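Long-range contacts in putative agmatine deiminase (Streptococcus mutans, PDB 2EWO), which probably catalyses the hydrolytic deimination of agmatine, releasing ammonia and N-carbamoylputrescine: residues P61-V66 with N85-E90; K206-K211 with S259-A264; G316-P321 with P340-V345. All coordinates share one frame; numbering follows the deposited sequence.

Interaction 1 (P61-V66 with N85-E90)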
ATOM      1  N   PRO A  61     -21.329  19.265  11.734  1.00 12.70           N
ATOM      2  CA  PRO A  61     -20.054  18.547  11.721  1.00 10.11           C
ATOM      3  C   PRO A  61     -19.711  17.941  10.362  1.00 10.11           C
ATOM      4  O   PRO A  61     -20.588  17.622   9.543  1.00 10.11           O
ATOM      5  CB  PRO A  61     -20.252  17.479  12.787  1.00 10.01           C
ATOM      6  CG  PRO A  61     -21.717  17.201  12.679  1.00 10.01           C
ATOM      7  CD  PRO A  61     -22.302  18.579  12.596  1.00 10.01           C
ATOM      8  N   VAL A  62     -18.409  17.799  10.139  1.00 10.20           N
ATOM      9  CA  VAL A  62     -17.887  17.232   8.906  1.00 10.20           C
ATOM     10  C   VAL A  62     -17.109  15.962   9.195  1.00 10.20           C
ATOM     11  O   VAL A  62     -16.340  15.889  10.165  1.00 10.20           O
ATOM     12  CB  VAL A  62     -16.914  18.176   8.182  1.00 32.27           C
ATOM     13  CG1 VAL A  62     -16.645  17.631   6.792  1.00 32.91           C
ATOM     14  CG2 VAL A  62     -17.467  19.586   8.125  1.00 32.81           C
ATOM     15  N   SER A  63     -17.316  14.970   8.326  1.00 10.00           N
ATOM     16  CA  SER A  63     -16.653  13.658   8.395  1.00 10.00           C
ATOM     17  C   SER A  63     -15.733  13.547   7.196  1.00 10.00           C
ATOM     18  O   SER A  63     -16.126  13.089   6.133  1.00 10.00           O
ATOM     19  CB  SER A  63     -17.682  12.528   8.357  1.00 22.23           C
ATOM     20  OG  SER A  63     -18.345  12.418   9.607  1.00 22.37           O
ATOM     21  N   LEU A  64     -14.501  13.983   7.396  1.00 10.00           N
ATOM     22  CA  LEU A  64     -13.472  13.986   6.375  1.00 10.00           C
ATOM     23  C   LEU A  64     -12.754  12.623   6.309  1.00 10.00           C
ATOM     24  O   LEU A  64     -11.995  12.279   7.215  1.00 10.80           O
ATOM     25  CB  LEU A  64     -12.488  15.101   6.726  1.00 10.00           C
ATOM     26  CG  LEU A  64     -11.485  15.543   5.678  1.00 10.00           C
ATOM     27  CD1 LEU A  64     -12.256  16.126   4.511  1.00 10.00           C
ATOM     28  CD2 LEU A  64     -10.515  16.542   6.259  1.00 10.00           C
ATOM     29  N   CYS A  65     -12.978  11.852   5.246  1.00 10.89           N
ATOM     30  CA  CYS A  65     -12.348  10.533   5.125  1.00 10.89           C
ATOM     31  C   CYS A  65     -11.118  10.530   4.239  1.00 10.89           C
ATOM     32  O   CYS A  65     -11.236  10.660   3.026  1.00 10.89           O
ATOM     33  CB  CYS A  65     -13.346   9.542   4.556  1.00 10.00           C
ATOM     34  SG  CYS A  65     -14.952   9.731   5.280  1.00 10.00           S
ATOM     35  N   VAL A  66      -9.934  10.357   4.810  1.00 10.00           N
ATOM     36  CA  VAL A  66      -8.768  10.375   3.943  1.00 10.00           C
ATOM     37  C   VAL A  66      -7.964   9.078   3.914  1.00 10.00           C
ATOM     38  O   VAL A  66      -7.891   8.341   4.910  1.00 10.00           O
ATOM     39  CB  VAL A  66      -7.826  11.581   4.281  1.00 15.33           C
ATOM     40  CG1 VAL A  66      -8.666  12.788   4.648  1.00 16.27           C
ATOM     41  CG2 VAL A  66      -6.858  11.234   5.400  1.00 14.25           C
ATOM     42  N   ASN A  85     -15.628  20.847  14.852  1.00 41.37           N
ATOM     43  CA  ASN A  85     -16.467  19.655  14.757  1.00 40.06           C
ATOM     44  C   ASN A  85     -16.177  18.821  13.506  1.00 38.99           C
ATOM     45  O   ASN A  85     -17.069  18.188  12.937  1.00 38.46           O
ATOM     46  CB  ASN A  85     -17.934  20.073  14.785  1.00 14.34           C
ATOM     47  CG  ASN A  85     -18.282  21.034  13.666  1.00 14.68           C
ATOM     48  OD1 ASN A  85     -17.438  21.821  13.218  1.00 13.91           O
ATOM     49  ND2 ASN A  85     -19.537  20.992  13.219  1.00 15.08           N
ATOM     50  N   ILE A  86     -14.916  18.835  13.094  1.00 14.18           N
ATOM     51  CA  ILE A  86     -14.463  18.087  11.935  1.00 13.58           C
ATOM     52  C   ILE A  86     -13.649  16.872  12.400  1.00 15.01           C
ATOM     53  O   ILE A  86     -12.645  17.026  13.113  1.00 16.43           O
ATOM     54  CB  ILE A  86     -13.570  18.967  11.031  1.00 10.00           C
ATOM     55  CG1 ILE A  86     -14.376  20.138  10.475  1.00 10.00           C
ATOM     56  CG2 ILE A  86     -12.992  18.146   9.895  1.00 10.00           C
ATOM     57  CD1 ILE A  86     -13.554  21.086   9.624  1.00 10.00           C
ATOM     58  N   ARG A  87     -14.089  15.669  12.020  1.00 16.47           N
ATOM     59  CA  ARG A  87     -13.369  14.443  12.387  1.00 14.32           C
ATOM     60  C   ARG A  87     -12.749  13.791  11.160  1.00 14.03           C
ATOM     61  O   ARG A  87     -13.380  13.681  10.106  1.00 12.97           O
ATOM     62  CB  ARG A  87     -14.290  13.427  13.076  1.00 12.08           C
ATOM     63  CG  ARG A  87     -15.381  12.826  12.201  1.00 10.04           C
ATOM     64  CD  ARG A  87     -16.090  11.710  12.955  1.00 10.04           C
ATOM     65  NE  ARG A  87     -17.215  11.141  12.213  1.00 10.04           N
ATOM     66  CZ  ARG A  87     -17.970  10.144  12.666  1.00 10.04           C
ATOM     67  NH1 ARG A  87     -17.716   9.614  13.851  1.00 10.04           N
ATOM     68  NH2 ARG A  87     -18.980   9.679  11.942  1.00 10.04           N
ATOM     69  N   ILE A  88     -11.507  13.357  11.308  1.00 27.26           N
ATOM     70  CA  ILE A  88     -10.803  12.710  10.215  1.00 26.51           C
ATOM     71  C   ILE A  88     -10.830  11.196  10.401  1.00 26.10           C
ATOM     72  O   ILE A  88     -10.182  10.676  11.310  1.00 25.73           O
ATOM     73  CB  ILE A  88      -9.328  13.158  10.151  1.00 21.29           C
ATOM     74  CG1 ILE A  88      -9.226  14.676   9.937  1.00 22.81           C
ATOM     75  CG2 ILE A  88      -8.642  12.453   9.020  1.00 22.31           C
ATOM     76  CD1 ILE A  88      -9.568  15.519  11.164  1.00 24.19           C
ATOM     77  N   ILE A  89     -11.596  10.491   9.569  1.00 10.00           N
ATOM     78  CA  ILE A  89     -11.651   9.025   9.649  1.00 10.00           C
ATOM     79  C   ILE A  89     -10.840   8.444   8.502  1.00 10.00           C
ATOM     80  O   ILE A  89     -10.865   8.968   7.390  1.00 10.00           O
ATOM     81  CB  ILE A  89     -13.105   8.437   9.562  1.00 16.37           C
ATOM     82  CG1 ILE A  89     -13.818   8.937   8.308  1.00 17.07           C
ATOM     83  CG2 ILE A  89     -13.899   8.793  10.815  1.00 15.44           C
ATOM     84  CD1 ILE A  89     -14.185  10.411   8.362  1.00 18.73           C
ATOM     85  N   GLU A  90     -10.114   7.365   8.769  1.00 19.28           N
ATOM     86  CA  GLU A  90      -9.302   6.740   7.735  1.00 15.71           C
ATOM     87  C   GLU A  90     -10.148   5.992   6.718  1.00 14.40           C
ATOM     88  O   GLU A  90     -10.932   5.118   7.091  1.00 12.12           O
ATOM     89  CB  GLU A  90      -8.328   5.756   8.350  1.00 28.88           C
ATOM     90  CG  GLU A  90      -7.315   5.290   7.353  1.00 28.79           C
ATOM     91  CD  GLU A  90      -6.827   3.909   7.657  1.00 28.23           C
ATOM     92  OE1 GLU A  90      -6.290   3.708   8.763  1.00 28.27           O
ATOM     93  OE2 GLU A  90      -6.990   3.025   6.791  1.00 27.37           O
TER
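V62 to V66 pair residue for residue with I86 to E90 as neighbouring parallel strands, the two ends of a beta-alpha-beta unit whose connection carries helix 71-79. The register is direct: the CA atoms of V62 and I86 lie 4.7 Å apart, the later pairs stay in step, and the short strand axes are twisted by 30°.

Main-chain bonds form the ladder. V62 N donates to N85 O (3.1 Å) and V62 O accepts from R87 N (2.9 Å); L64 N and O then engage R87 O and I89 N, and V66 N closes on I89 O. V62 O and L64 O each also receive a CA-H, from I86 and I88 respectively, so each of these two carbonyls meets two hydrogens of the partner strand.

Apolar contacts fill the face carrying V62, L64, V66, I86 and I88. V62 and I86 run alongside each other, with V62 CG2 3.9 Å from I86 CG1. Further along, V66 CG2 approaches I88 CG2 at 4.2 Å. Helices 71-79 and 43-57 pack against this face, reaching I86 and I88 through V78 and L75, and V62 through I56. On the reverse face CD1 of I89 turns toward C65 SG and the carbonyl of L64.

Strand 86-90 is an outermost strand of its sheet within the chain, and a second subunit meets it: E90 OE1 forms a salt bridge with K143 of that subunit, and I88 N bonds its E146.

The side-chain polar link is R87 with S63. R87 CG sits between its own backbone N and carbonyl carbon (chi1 67°), and the extended chain brings NE to S63 OG at 3.1 Å, with an N-H...O angle of 166° and the hydroxyl oxygen in the guanidinium plane.

Interaction 2 (K206-K211 with S259-A264)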
ATOM      1  N   LYS A 206     -42.810   9.761  -9.363  1.00 10.22           N
ATOM      2  CA  LYS A 206     -42.654  10.416 -10.662  1.00 10.66           C
ATOM      3  C   LYS A 206     -41.223  10.836 -10.966  1.00 10.56           C
ATOM      4  O   LYS A 206     -40.546  11.415 -10.119  1.00 10.07           O
ATOM      5  CB  LYS A 206     -43.549  11.649 -10.764  1.00 10.13           C
ATOM      6  CG  LYS A 206     -43.444  12.344 -12.116  1.00 10.13           C
ATOM      7  CD  LYS A 206     -44.376  13.531 -12.209  1.00 10.13           C
ATOM      8  CE  LYS A 206     -44.397  14.106 -13.619  1.00 10.13           C
ATOM      9  NZ  LYS A 206     -45.344  15.251 -13.708  1.00 10.13           N
ATOM     10  N   VAL A 207     -40.790  10.615 -12.252  1.00 16.46           N
ATOM     11  CA  VAL A 207     -39.405  10.958 -12.611  1.00 17.40           C
ATOM     12  C   VAL A 207     -39.397  11.944 -13.789  1.00 16.77           C
ATOM     13  O   VAL A 207     -39.883  11.632 -14.886  1.00 16.27           O
ATOM     14  CB  VAL A 207     -38.642   9.684 -13.000  1.00 10.24           C
ATOM     15  CG1 VAL A 207     -39.398   8.817 -14.010  1.00 10.22           C
ATOM     16  CG2 VAL A 207     -37.282   9.973 -13.639  1.00 10.09           C
ATOM     17  N   LEU A 208     -38.842  13.121 -13.513  1.00 10.00           N
ATOM     18  CA  LEU A 208     -38.712  14.218 -14.503  1.00 10.00           C
ATOM     19  C   LEU A 208     -37.417  14.034 -15.297  1.00 10.00           C
ATOM     20  O   LEU A 208     -36.317  14.003 -14.732  1.00 10.00           O
ATOM     21  CB  LEU A 208     -38.651  15.567 -13.783  1.00 10.89           C
ATOM     22  CG  LEU A 208     -40.031  16.140 -13.457  1.00 11.00           C
ATOM     23  CD1 LEU A 208     -40.924  15.156 -12.701  1.00 10.73           C
ATOM     24  CD2 LEU A 208     -39.961  17.394 -12.583  1.00 11.53           C
ATOM     25  N   TRP A 209     -37.559  13.929 -16.604  1.00 10.77           N
ATOM     26  CA  TRP A 209     -36.408  13.649 -17.477  1.00 10.32           C
ATOM     27  C   TRP A 209     -35.919  14.867 -18.263  1.00 10.00           C
ATOM     28  O   TRP A 209     -36.380  15.124 -19.393  1.00 10.00           O
ATOM     29  CB  TRP A 209     -36.770  12.574 -18.502  1.00 10.78           C
ATOM     30  CG  TRP A 209     -37.013  11.206 -17.862  1.00 11.45           C
ATOM     31  CD1 TRP A 209     -38.169  10.742 -17.372  1.00 11.71           C
ATOM     32  CD2 TRP A 209     -36.028  10.200 -17.687  1.00 10.84           C
ATOM     33  NE1 TRP A 209     -37.919   9.419 -16.888  1.00 12.03           N
ATOM     34  CE2 TRP A 209     -36.658   9.119 -17.087  1.00 10.78           C
ATOM     35  CE3 TRP A 209     -34.665  10.112 -17.991  1.00 10.78           C
ATOM     36  CZ2 TRP A 209     -36.000   7.925 -16.774  1.00 10.78           C
ATOM     37  CZ3 TRP A 209     -34.007   8.907 -17.668  1.00 10.78           C
ATOM     38  CH2 TRP A 209     -34.645   7.865 -17.088  1.00 10.78           C
ATOM     39  N   VAL A 210     -34.981  15.585 -17.642  1.00 10.00           N
ATOM     40  CA  VAL A 210     -34.305  16.689 -18.320  1.00 10.00           C
ATOM     41  C   VAL A 210     -33.544  16.051 -19.399  1.00 10.00           C
ATOM     42  O   VAL A 210     -33.233  14.854 -19.345  1.00 10.00           O
ATOM     43  CB  VAL A 210     -33.359  17.459 -17.432  1.00 10.00           C
ATOM     44  CG1 VAL A 210     -32.464  18.416 -18.237  1.00 10.00           C
ATOM     45  CG2 VAL A 210     -34.092  18.326 -16.419  1.00 10.00           C
ATOM     46  N   LYS A 211     -33.180  16.787 -20.364  1.00 50.26           N
ATOM     47  CA  LYS A 211     -32.728  16.036 -21.475  1.00 50.91           C
ATOM     48  C   LYS A 211     -31.391  16.296 -22.126  1.00 50.49           C
ATOM     49  O   LYS A 211     -31.194  15.873 -23.248  1.00 49.70           O
ATOM     50  CB  LYS A 211     -33.685  16.169 -22.665  1.00 56.74           C
ATOM     51  CG  LYS A 211     -33.237  15.233 -23.848  1.00 58.32           C
ATOM     52  CD  LYS A 211     -33.999  15.340 -25.334  1.00 60.00           C
ATOM     53  CE  LYS A 211     -33.490  14.374 -26.429  1.00 60.00           C
ATOM     54  NZ  LYS A 211     -34.307  14.402 -27.631  1.00 60.00           N
ATOM     55  N   SER A 259     -39.821  24.582 -16.384  1.00 10.19           N
ATOM     56  CA  SER A 259     -40.969  25.480 -16.268  1.00 10.19           C
ATOM     57  C   SER A 259     -42.294  24.868 -16.760  1.00 10.19           C
ATOM     58  O   SER A 259     -43.366  25.199 -16.249  1.00 11.30           O
ATOM     59  CB  SER A 259     -40.671  26.764 -17.034  1.00 49.16           C
ATOM     60  OG  SER A 259     -40.263  26.443 -18.346  1.00 47.91           O
ATOM     61  N   GLN A 260     -42.209  23.978 -17.746  1.00 10.00           N
ATOM     62  CA  GLN A 260     -43.386  23.313 -18.307  1.00 10.00           C
ATOM     63  C   GLN A 260     -43.677  22.010 -17.567  1.00 10.00           C
ATOM     64  O   GLN A 260     -44.569  21.255 -17.951  1.00 10.00           O
ATOM     65  CB  GLN A 260     -43.149  22.994 -19.793  1.00 58.81           C
ATOM     66  CG  GLN A 260     -43.231  24.187 -20.745  1.00 59.46           C
ATOM     67  CD  GLN A 260     -44.665  24.507 -21.167  1.00 60.00           C
ATOM     68  OE1 GLN A 260     -45.338  23.689 -21.799  1.00 60.00           O
ATOM     69  NE2 GLN A 260     -45.135  25.702 -20.818  1.00 60.00           N
ATOM     70  N   GLN A 261     -42.928  21.748 -16.503  1.00 10.00           N
ATOM     71  CA  GLN A 261     -43.099  20.510 -15.757  1.00 10.00           C
ATOM     72  C   GLN A 261     -43.639  20.631 -14.340  1.00 10.00           C
ATOM     73  O   GLN A 261     -43.274  21.536 -13.584  1.00 10.00           O
ATOM     74  CB  GLN A 261     -41.773  19.742 -15.730  1.00 31.95           C
ATOM     75  CG  GLN A 261     -41.475  19.003 -17.014  1.00 30.42           C
ATOM     76  CD  GLN A 261     -42.393  17.814 -17.220  1.00 30.38           C
ATOM     77  OE1 GLN A 261     -42.451  17.244 -18.308  1.00 29.15           O
ATOM     78  NE2 GLN A 261     -43.111  17.427 -16.167  1.00 30.47           N
ATOM     79  N   THR A 262     -44.505  19.685 -13.990  1.00 10.28           N
ATOM     80  CA  THR A 262     -45.117  19.618 -12.667  1.00 10.74           C
ATOM     81  C   THR A 262     -44.598  18.385 -11.905  1.00 11.25           C
ATOM     82  O   THR A 262     -44.114  17.422 -12.512  1.00 11.25           O
ATOM     83  CB  THR A 262     -46.660  19.519 -12.770  1.00 39.19           C
ATOM     84  OG1 THR A 262     -47.212  19.331 -11.462  1.00 39.67           O
ATOM     85  CG2 THR A 262     -47.073  18.342 -13.656  1.00 37.10           C
ATOM     86  N   ASP A 263     -44.703  18.410 -10.579  1.00 10.29           N
ATOM     87  CA  ASP A 263     -44.231  17.286  -9.783  1.00 10.16           C
ATOM     88  C   ASP A 263     -45.314  16.255  -9.464  1.00 10.82           C
ATOM     89  O   ASP A 263     -46.350  16.185 -10.131  1.00 10.07           O
ATOM     90  CB  ASP A 263     -43.576  17.778  -8.484  1.00 23.52           C
ATOM     91  CG  ASP A 263     -44.487  18.661  -7.662  1.00 22.22           C
ATOM     92  OD1 ASP A 263     -45.620  18.236  -7.336  1.00 20.42           O
ATOM     93  OD2 ASP A 263     -44.054  19.784  -7.334  1.00 22.12           O
ATOM     94  N   ALA A 264     -45.052  15.447  -8.441  1.00 23.91           N
ATOM     95  CA  ALA A 264     -45.975  14.405  -8.033  1.00 23.74           C
ATOM     96  C   ALA A 264     -47.236  14.967  -7.408  1.00 23.71           C
ATOM     97  O   ALA A 264     -48.337  14.735  -7.906  1.00 24.14           O
ATOM     98  CB  ALA A 264     -45.295  13.465  -7.057  1.00 46.51           C
TER
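K206 reaches across to the backbone of T262 with its whole side chain stretched out. CG is anti to the backbone N (chi1 -179°) and every later torsion is extended, which carries NZ to T262 O at 2.8 Å, the one hydrogen bond between the segments. The ammonium approaches from above the carbonyl plane, 49° out of it. The methylenes follow the same path: CE is 3.5 Å from T262 O, while CD is 3.9 Å from both T262 O and D263 O, which lie to one side of it. The side chains of K206 and T262 cross at about a right angle, with T262 CG2 3.5 Å from K206 NZ. The hydroxyl of T262 is engaged within its own loop, bonding the carbonyls of G266 and R267.

The contact sets an outermost strand, within this chain, of a mixed sheet against a loop, consistent with the alpha/beta propeller (pentein) fold of this deiminase family. Strand 206-210 runs parallel to 172-176, and residues 259-264 leave the end of helix 248-259. A264 N bonds the hydroxyl of T172, so the loop also grips the next strand of that sheet, while D263 is held by a salt bridge to R267.

L208, two residues further along on the same side of the strand as K206, is the apolar part of the contact. Its CD1 lies 3.9 Å from T262 O, the same oxygen that accepts the lysine hydrogen bond, and L174 and L269 pack round this leucine.

Q261 bends at chi2 (-70°), bringing its amide NE2 within 4.3 Å of L208 CG.

Interaction 3 (G316-P321 with P340-V345)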
ATOM      1  N   GLY A 316     -29.416  25.541   7.564  1.00 29.44           N
ATOM      2  CA  GLY A 316     -29.063  26.879   8.008  1.00 29.53           C
ATOM      3  C   GLY A 316     -27.822  27.456   7.334  1.00 29.21           C
ATOM      4  O   GLY A 316     -27.141  28.305   7.908  1.00 29.55           O
ATOM      5  N   GLY A 317     -27.524  27.004   6.118  1.00 18.06           N
ATOM      6  CA  GLY A 317     -26.352  27.505   5.420  1.00 17.56           C
ATOM      7  C   GLY A 317     -26.189  26.975   4.005  1.00 17.77           C
ATOM      8  O   GLY A 317     -26.755  25.946   3.640  1.00 17.36           O
ATOM      9  N   ILE A 318     -25.418  27.692   3.197  1.00 10.41           N
ATOM     10  CA  ILE A 318     -25.166  27.287   1.822  1.00 10.13           C
ATOM     11  C   ILE A 318     -23.696  27.449   1.529  1.00 10.72           C
ATOM     12  O   ILE A 318     -23.082  28.443   1.917  1.00 11.01           O
ATOM     13  CB  ILE A 318     -25.955  28.142   0.819  1.00 10.00           C
ATOM     14  CG1 ILE A 318     -27.427  27.738   0.864  1.00 10.00           C
ATOM     15  CG2 ILE A 318     -25.376  27.980  -0.590  1.00 10.00           C
ATOM     16  CD1 ILE A 318     -28.303  28.538  -0.064  1.00 11.53           C
ATOM     17  N   ILE A 319     -23.129  26.453   0.861  1.00 13.80           N
ATOM     18  CA  ILE A 319     -21.724  26.489   0.499  1.00 12.89           C
ATOM     19  C   ILE A 319     -21.724  26.608  -1.016  1.00 13.18           C
ATOM     20  O   ILE A 319     -22.070  25.662  -1.723  1.00 12.61           O
ATOM     21  CB  ILE A 319     -21.012  25.200   0.940  1.00 10.00           C
ATOM     22  CG1 ILE A 319     -21.458  24.814   2.365  1.00 10.00           C
ATOM     23  CG2 ILE A 319     -19.502  25.403   0.863  1.00 10.00           C
ATOM     24  CD1 ILE A 319     -21.016  25.760   3.482  1.00 10.00           C
ATOM     25  N   LEU A 320     -21.358  27.788  -1.507  1.00 10.07           N
ATOM     26  CA  LEU A 320     -21.355  28.054  -2.942  1.00 10.12           C
ATOM     27  C   LEU A 320     -19.959  28.284  -3.517  1.00 10.07           C
ATOM     28  O   LEU A 320     -19.086  28.864  -2.864  1.00 10.07           O
ATOM     29  CB  LEU A 320     -22.243  29.277  -3.239  1.00 15.94           C
ATOM     30  CG  LEU A 320     -22.523  29.691  -4.692  1.00 17.05           C
ATOM     31  CD1 LEU A 320     -23.631  28.813  -5.280  1.00 18.06           C
ATOM     32  CD2 LEU A 320     -22.952  31.152  -4.723  1.00 16.43           C
ATOM     33  N   PRO A 321     -19.738  27.819  -4.757  1.00 11.97           N
ATOM     34  CA  PRO A 321     -18.446  27.971  -5.433  1.00 11.55           C
ATOM     35  C   PRO A 321     -18.181  29.387  -5.922  1.00 11.53           C
ATOM     36  O   PRO A 321     -19.088  30.063  -6.390  1.00 11.06           O
ATOM     37  CB  PRO A 321     -18.531  26.948  -6.565  1.00 10.00           C
ATOM     38  CG  PRO A 321     -19.993  26.875  -6.861  1.00 10.00           C
ATOM     39  CD  PRO A 321     -20.620  26.896  -5.498  1.00 10.00           C
ATOM     40  N   PRO A 340     -33.385  32.664   1.621  1.00 37.71           N
ATOM     41  CA  PRO A 340     -33.255  33.882   2.426  1.00 37.18           C
ATOM     42  C   PRO A 340     -32.862  33.588   3.870  1.00 36.27           C
ATOM     43  O   PRO A 340     -31.955  34.212   4.420  1.00 34.86           O
ATOM     44  CB  PRO A 340     -34.646  34.501   2.320  1.00 18.09           C
ATOM     45  CG  PRO A 340     -35.535  33.289   2.231  1.00 17.44           C
ATOM     46  CD  PRO A 340     -34.790  32.439   1.235  1.00 17.77           C
ATOM     47  N   ASP A 341     -33.555  32.632   4.472  1.00 10.54           N
ATOM     48  CA  ASP A 341     -33.286  32.256   5.849  1.00 10.00           C
ATOM     49  C   ASP A 341     -32.153  31.226   5.928  1.00 10.00           C
ATOM     50  O   ASP A 341     -32.260  30.215   6.620  1.00 10.00           O
ATOM     51  CB  ASP A 341     -34.565  31.700   6.479  1.00 60.00           C
ATOM     52  CG  ASP A 341     -35.219  30.635   5.616  1.00 60.00           C
ATOM     53  OD1 ASP A 341     -34.592  29.570   5.407  1.00 60.00           O
ATOM     54  OD2 ASP A 341     -36.354  30.864   5.138  1.00 60.00           O
ATOM     55  N   ARG A 342     -31.066  31.489   5.210  1.00 10.00           N
ATOM     56  CA  ARG A 342     -29.912  30.593   5.201  1.00 10.00           C
ATOM     57  C   ARG A 342     -28.647  31.384   4.910  1.00 10.00           C
ATOM     58  O   ARG A 342     -28.537  32.006   3.855  1.00 10.00           O
ATOM     59  CB  ARG A 342     -30.075  29.514   4.125  1.00 10.13           C
ATOM     60  CG  ARG A 342     -30.500  28.145   4.634  1.00 10.00           C
ATOM     61  CD  ARG A 342     -30.175  27.068   3.599  1.00 10.00           C
ATOM     62  NE  ARG A 342     -30.476  25.727   4.086  1.00 10.76           N
ATOM     63  CZ  ARG A 342     -31.704  25.234   4.216  1.00 11.60           C
ATOM     64  NH1 ARG A 342     -32.758  25.969   3.889  1.00 11.43           N
ATOM     65  NH2 ARG A 342     -31.878  24.008   4.685  1.00 12.79           N
ATOM     66  N   LYS A 343     -27.690  31.368   5.828  1.00 11.39           N
ATOM     67  CA  LYS A 343     -26.451  32.100   5.595  1.00 10.10           C
ATOM     68  C   LYS A 343     -25.692  31.471   4.430  1.00 10.43           C
ATOM     69  O   LYS A 343     -25.436  30.267   4.413  1.00 11.33           O
ATOM     70  CB  LYS A 343     -25.563  32.103   6.843  1.00 10.00           C
ATOM     71  CG  LYS A 343     -24.297  32.923   6.646  1.00 10.00           C
ATOM     72  CD  LYS A 343     -23.371  32.893   7.843  1.00 10.00           C
ATOM     73  CE  LYS A 343     -22.042  33.552   7.476  1.00 10.00           C
ATOM     74  NZ  LYS A 343     -20.926  33.222   8.421  1.00 10.00           N
ATOM     75  N   VAL A 344     -25.333  32.285   3.449  1.00 10.22           N
ATOM     76  CA  VAL A 344     -24.608  31.762   2.308  1.00 10.22           C
ATOM     77  C   VAL A 344     -23.120  32.065   2.445  1.00 10.22           C
ATOM     78  O   VAL A 344     -22.741  33.194   2.766  1.00 10.22           O
ATOM     79  CB  VAL A 344     -25.177  32.352   0.994  1.00 10.00           C
ATOM     80  CG1 VAL A 344     -24.272  32.032  -0.183  1.00 10.00           C
ATOM     81  CG2 VAL A 344     -26.566  31.781   0.747  1.00 10.00           C
ATOM     82  N   VAL A 345     -22.288  31.039   2.242  1.00 21.43           N
ATOM     83  CA  VAL A 345     -20.828  31.176   2.306  1.00 21.06           C
ATOM     84  C   VAL A 345     -20.252  30.730   0.968  1.00 21.90           C
ATOM     85  O   VAL A 345     -20.776  29.815   0.336  1.00 21.80           O
ATOM     86  CB  VAL A 345     -20.184  30.300   3.426  1.00 10.00           C
ATOM     87  CG1 VAL A 345     -18.670  30.517   3.450  1.00 10.00           C
ATOM     88  CG2 VAL A 345     -20.779  30.642   4.784  1.00 10.00           C
TER
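I318 is gripped through both its backbone N and O by the neighbouring parallel strand: its N donates to K343 O (2.8 Å) and its O accepts from V345 N (2.7 Å). L320 N continues the ladder to V345 O with an N-H...O angle of 173°. Next to these bonds the I318 and V344 side chains are set abreast, with I318 CB 3.7 Å from V344 CG2. R342 crosses I318 at about a right angle, its CD 3.9 Å from I318 CG1, and its CG rests near G317 N.

Around this shell stands the rest of a beta-alpha-beta unit. Helix 328-338, the link between the strands, presses V335 on L320 and V344, whereas I319, turned to the other face, meets helix 43-57 through V52, A55 and I56. K343 NZ forms a salt bridge with E58.

The guanidinium of R342 is positioned by V314, whose carbonyl on the adjoining strand 312-314 accepts a hydrogen bond from NE. G317 O lies at the guanidinium edge, 3.8 Å from R342 NE and not bonded to it. Together with the D341 carboxylate, whose OD1 is 4.3 Å from R342 NH1, these oxygens probably lend the positive charge some electrostatic stabilisation.

Following the chain from the N terminus, interaction 1 closes first, bringing strand 86-90 back beside 62-66 after one helix. Interaction 2 closes a loop of 47 residues, joining strand 206-210 to the loop beyond helix 248-259. Interaction 3, late in the chain, repeats the strand-helix-strand closure of interaction 1 with 18 residues between its segments. The three are in series; none nests in or crosses another. Interactions 1 and 2 lie on opposite sides of the chain's centre, their centres 36 Å apart. Interactions 1 and 3 approach to about 9 Å between nearest atoms, and helix 43-57 packs against both, tying their two sheets together.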